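Local coordinates for stress response kinase A (Escherichia coli, PDB 1ZYL), which phosphorylates itself and other proteins on serine and threonine using ATP and magnesium, and probably protects the cell from stress linked to reactive oxygen species, at residues 123-128 and 205-210. Sequence-based numbering, arbitrary orientation.
Sequences EAVGRY and GNILWR
Ala124 and Val125 of helix 119-136 make a small apolar contact with Trp209 and Ile207 of strand 207-209, where the helix packs against the small sheet that follows the catalytic loop in the C-lobe of this kinase-like fold. The two segments together bury about 135 Å². The backbones stay well apart, with CA of Val125 and CA of Ile207 8.7 Å from each other. Side chains alone bridge the gap, in two pairs.

In the first pair, the methyl CB of Ala124 meets the six-membered end of the Trp209 indole. It lies 3.8 Å from Trp209 CZ3 and nearly as close to CH2. The methyl approaches the rim of the indole, roughly level with the ring, and not over a face. With CG opposite the backbone N (chi1 179°) and the ring turned by chi2 of -74°, Trp209 swings its six-membered end to the helix.

In the second pair, a branch methyl of Val125 meets the end of the longer arm of Ile207, the two side chains crossing at a slant. Val125 CG2 touches Ile207 CD1 at 4.0 Å, with Ile207 CG1 just behind. Phe114 lies against both residues. Pro213 of the neighbouring strand 213-215 touches Ala124 and Val125, so the small sheet offers the helix a wider apolar surface.

Asn206, just before Ile207, is inferred to bind magnesium. Its ND2 is hydrogen-bonded to the backbone O of Asp201, the inferred proton acceptor.

No hydrogen bond or salt bridge joins the two segments. Shape fit and exclusion of water, not directed bonds, therefore hold this part of the helix to the strand beside Asn206.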
ATOM      1  N   GLU A 123     -20.071   2.718  -1.878  1.00 39.06           N
ATOM      2  CA  GLU A 123     -20.506   3.837  -1.054  1.00 38.30           C
ATOM      3  C   GLU A 123     -20.129   3.648   0.403  1.00 36.93           C
ATOM      4  O   GLU A 123     -19.648   4.581   1.041  1.00 36.95           O
ATOM      5  CB  GLU A 123     -22.018   4.035  -1.159  1.00 39.80           C
ATOM      6  CG  GLU A 123     -22.476   4.618  -2.478  1.00 44.22           C
ATOM      7  CD  GLU A 123     -23.932   5.045  -2.445  1.00 48.79           C
ATOM      8  OE1 GLU A 123     -24.795   4.188  -2.153  1.00 49.88           O
ATOM      9  OE2 GLU A 123     -24.212   6.237  -2.710  1.00 49.71           O
ATOM     10  N   ALA A 124     -20.358   2.446   0.929  1.00 35.52           N
ATOM     11  CA  ALA A 124     -20.026   2.138   2.320  1.00 32.90           C
ATOM     12  C   ALA A 124     -18.528   2.316   2.534  1.00 32.30           C
ATOM     13  O   ALA A 124     -18.100   2.816   3.575  1.00 33.28           O
ATOM     14  CB  ALA A 124     -20.431   0.713   2.660  1.00 30.44           C
ATOM     15  N   VAL A 125     -17.736   1.899   1.548  1.00 30.40           N
ATOM     16  CA  VAL A 125     -16.281   2.026   1.623  1.00 28.69           C
ATOM     17  C   VAL A 125     -15.886   3.490   1.488  1.00 27.64           C
ATOM     18  O   VAL A 125     -15.051   3.981   2.228  1.00 27.49           O
ATOM     19  CB  VAL A 125     -15.573   1.173   0.515  1.00 28.24           C
ATOM     20  CG1 VAL A 125     -14.159   1.659   0.283  1.00 27.20           C
ATOM     21  CG2 VAL A 125     -15.525  -0.280   0.938  1.00 26.42           C
ATOM     22  N   GLY A 126     -16.499   4.189   0.543  1.00 29.54           N
ATOM     23  CA  GLY A 126     -16.182   5.592   0.353  1.00 31.67           C
ATOM     24  C   GLY A 126     -16.541   6.404   1.580  1.00 33.08           C
ATOM     25  O   GLY A 126     -15.848   7.362   1.939  1.00 33.51           O
ATOM     26  N   ARG A 127     -17.632   6.012   2.227  1.00 34.01           N
ATOM     27  CA  ARG A 127     -18.104   6.692   3.423  1.00 35.81           C
ATOM     28  C   ARG A 127     -17.150   6.489   4.610  1.00 36.02           C
ATOM     29  O   ARG A 127     -16.797   7.451   5.288  1.00 36.97           O
ATOM     30  CB  ARG A 127     -19.508   6.203   3.770  1.00 36.85           C
ATOM     31  CG  ARG A 127     -20.099   6.849   4.994  1.00 38.88           C
ATOM     32  CD  ARG A 127     -21.488   6.310   5.266  1.00 41.68           C
ATOM     33  NE  ARG A 127     -21.737   6.184   6.699  1.00 44.42           N
ATOM     34  CZ  ARG A 127     -21.131   5.297   7.487  1.00 44.74           C
ATOM     35  NH1 ARG A 127     -20.239   4.452   6.974  1.00 42.00           N
ATOM     36  NH2 ARG A 127     -21.411   5.261   8.787  1.00 43.33           N
ATOM     37  N   TYR A 128     -16.730   5.251   4.858  1.00 35.03           N
ATOM     38  CA  TYR A 128     -15.808   4.969   5.953  1.00 35.16           C
ATOM     39  C   TYR A 128     -14.459   5.594   5.661  1.00 34.39           C
ATOM     40  O   TYR A 128     -13.736   5.995   6.571  1.00 35.89           O
ATOM     41  CB  TYR A 128     -15.651   3.461   6.147  1.00 38.74           C
ATOM     42  CG  TYR A 128     -16.666   2.866   7.096  1.00 44.40           C
ATOM     43  CD1 TYR A 128     -17.166   1.576   6.900  1.00 46.06           C
ATOM     44  CD2 TYR A 128     -17.113   3.585   8.207  1.00 45.38           C
ATOM     45  CE1 TYR A 128     -18.087   1.020   7.788  1.00 47.88           C
ATOM     46  CE2 TYR A 128     -18.029   3.038   9.098  1.00 47.29           C
ATOM     47  CZ  TYR A 128     -18.511   1.757   8.885  1.00 48.54           C
ATOM     48  OH  TYR A 128     -19.405   1.211   9.779  1.00 49.89           O
ATOM     49  N   GLY A 205      -8.052  -5.281  -3.007  1.00 27.01           N
ATOM     50  CA  GLY A 205      -7.296  -6.299  -2.301  1.00 28.46           C
ATOM     51  C   GLY A 205      -7.213  -6.201  -0.788  1.00 28.58           C
ATOM     52  O   GLY A 205      -7.388  -7.200  -0.092  1.00 27.80           O
ATOM     53  N   ASN A 206      -6.940  -5.004  -0.278  1.00 29.68           N
ATOM     54  CA  ASN A 206      -6.808  -4.796   1.160  1.00 30.91           C
ATOM     55  C   ASN A 206      -8.106  -4.398   1.848  1.00 31.11           C
ATOM     56  O   ASN A 206      -8.096  -3.735   2.882  1.00 31.25           O
ATOM     57  CB  ASN A 206      -5.746  -3.735   1.447  1.00 32.32           C
ATOM     58  CG  ASN A 206      -4.370  -4.160   1.009  1.00 34.45           C
ATOM     59  OD1 ASN A 206      -3.888  -5.217   1.410  1.00 37.48           O
ATOM     60  ND2 ASN A 206      -3.724  -3.340   0.183  1.00 33.34           N
ATOM     61  N   ILE A 207      -9.229  -4.796   1.280  1.00 30.46           N
ATOM     62  CA  ILE A 207     -10.488  -4.468   1.909  1.00 32.92           C
ATOM     63  C   ILE A 207     -11.360  -5.739   1.942  1.00 34.57           C
ATOM     64  O   ILE A 207     -11.480  -6.456   0.947  1.00 34.29           O
ATOM     65  CB  ILE A 207     -11.164  -3.258   1.173  1.00 31.14           C
ATOM     66  CG1 ILE A 207     -12.309  -2.699   2.001  1.00 30.47           C
ATOM     67  CG2 ILE A 207     -11.692  -3.679  -0.172  1.00 33.59           C
ATOM     68  CD1 ILE A 207     -13.516  -3.595   2.067  1.00 31.02           C
ATOM     69  N   LEU A 208     -11.921  -6.028   3.115  1.00 36.34           N
ATOM     70  CA  LEU A 208     -12.769  -7.200   3.323  1.00 39.06           C
ATOM     71  C   LEU A 208     -14.202  -6.789   3.625  1.00 41.36           C
ATOM     72  O   LEU A 208     -14.460  -5.658   4.039  1.00 42.29           O
ATOM     73  CB  LEU A 208     -12.246  -8.017   4.497  1.00 38.26           C
ATOM     74  CG  LEU A 208     -10.917  -8.718   4.285  1.00 38.34           C
ATOM     75  CD1 LEU A 208     -10.332  -9.078   5.629  1.00 40.47           C
ATOM     76  CD2 LEU A 208     -11.124  -9.948   3.421  1.00 36.87           C
ATOM     77  N   TRP A 209     -15.135  -7.717   3.452  1.00 43.03           N
ATOM     78  CA  TRP A 209     -16.529  -7.397   3.703  1.00 46.52           C
ATOM     79  C   TRP A 209     -17.331  -8.480   4.410  1.00 49.59           C
ATOM     80  O   TRP A 209     -17.529  -9.579   3.893  1.00 49.70           O
ATOM     81  CB  TRP A 209     -17.210  -7.024   2.381  1.00 46.72           C
ATOM     82  CG  TRP A 209     -18.662  -6.684   2.503  1.00 45.91           C
ATOM     83  CD1 TRP A 209     -19.692  -7.550   2.716  1.00 45.29           C
ATOM     84  CD2 TRP A 209     -19.243  -5.378   2.444  1.00 46.01           C
ATOM     85  NE1 TRP A 209     -20.878  -6.868   2.795  1.00 44.98           N
ATOM     86  CE2 TRP A 209     -20.633  -5.532   2.631  1.00 45.00           C
ATOM     87  CE3 TRP A 209     -18.724  -4.090   2.249  1.00 44.48           C
ATOM     88  CZ2 TRP A 209     -21.514  -4.449   2.630  1.00 44.72           C
ATOM     89  CZ3 TRP A 209     -19.597  -3.014   2.247  1.00 43.62           C
ATOM     90  CH2 TRP A 209     -20.979  -3.201   2.437  1.00 44.72           C
ATOM     91  N   ARG A 210     -17.780  -8.148   5.613  1.00 53.30           N
ATOM     92  CA  ARG A 210     -18.616  -9.023   6.421  1.00 57.82           C
ATOM     93  C   ARG A 210     -19.655  -8.022   6.911  1.00 59.56           C
ATOM     94  O   ARG A 210     -19.512  -7.436   7.988  1.00 59.11           O
ATOM     95  CB  ARG A 210     -17.840  -9.600   7.604  1.00 60.39           C
ATOM     96  CG  ARG A 210     -18.325 -10.985   8.031  1.00 64.46           C
ATOM     97  CD  ARG A 210     -18.171 -11.247   9.533  1.00 67.07           C
ATOM     98  NE  ARG A 210     -16.835 -10.961  10.054  1.00 69.25           N
ATOM     99  CZ  ARG A 210     -16.395  -9.748  10.380  1.00 69.51           C
ATOM    100  NH1 ARG A 210     -15.163  -9.591  10.846  1.00 69.67           N
ATOM    101  NH2 ARG A 210     -17.184  -8.689  10.250  1.00 69.11           N
TER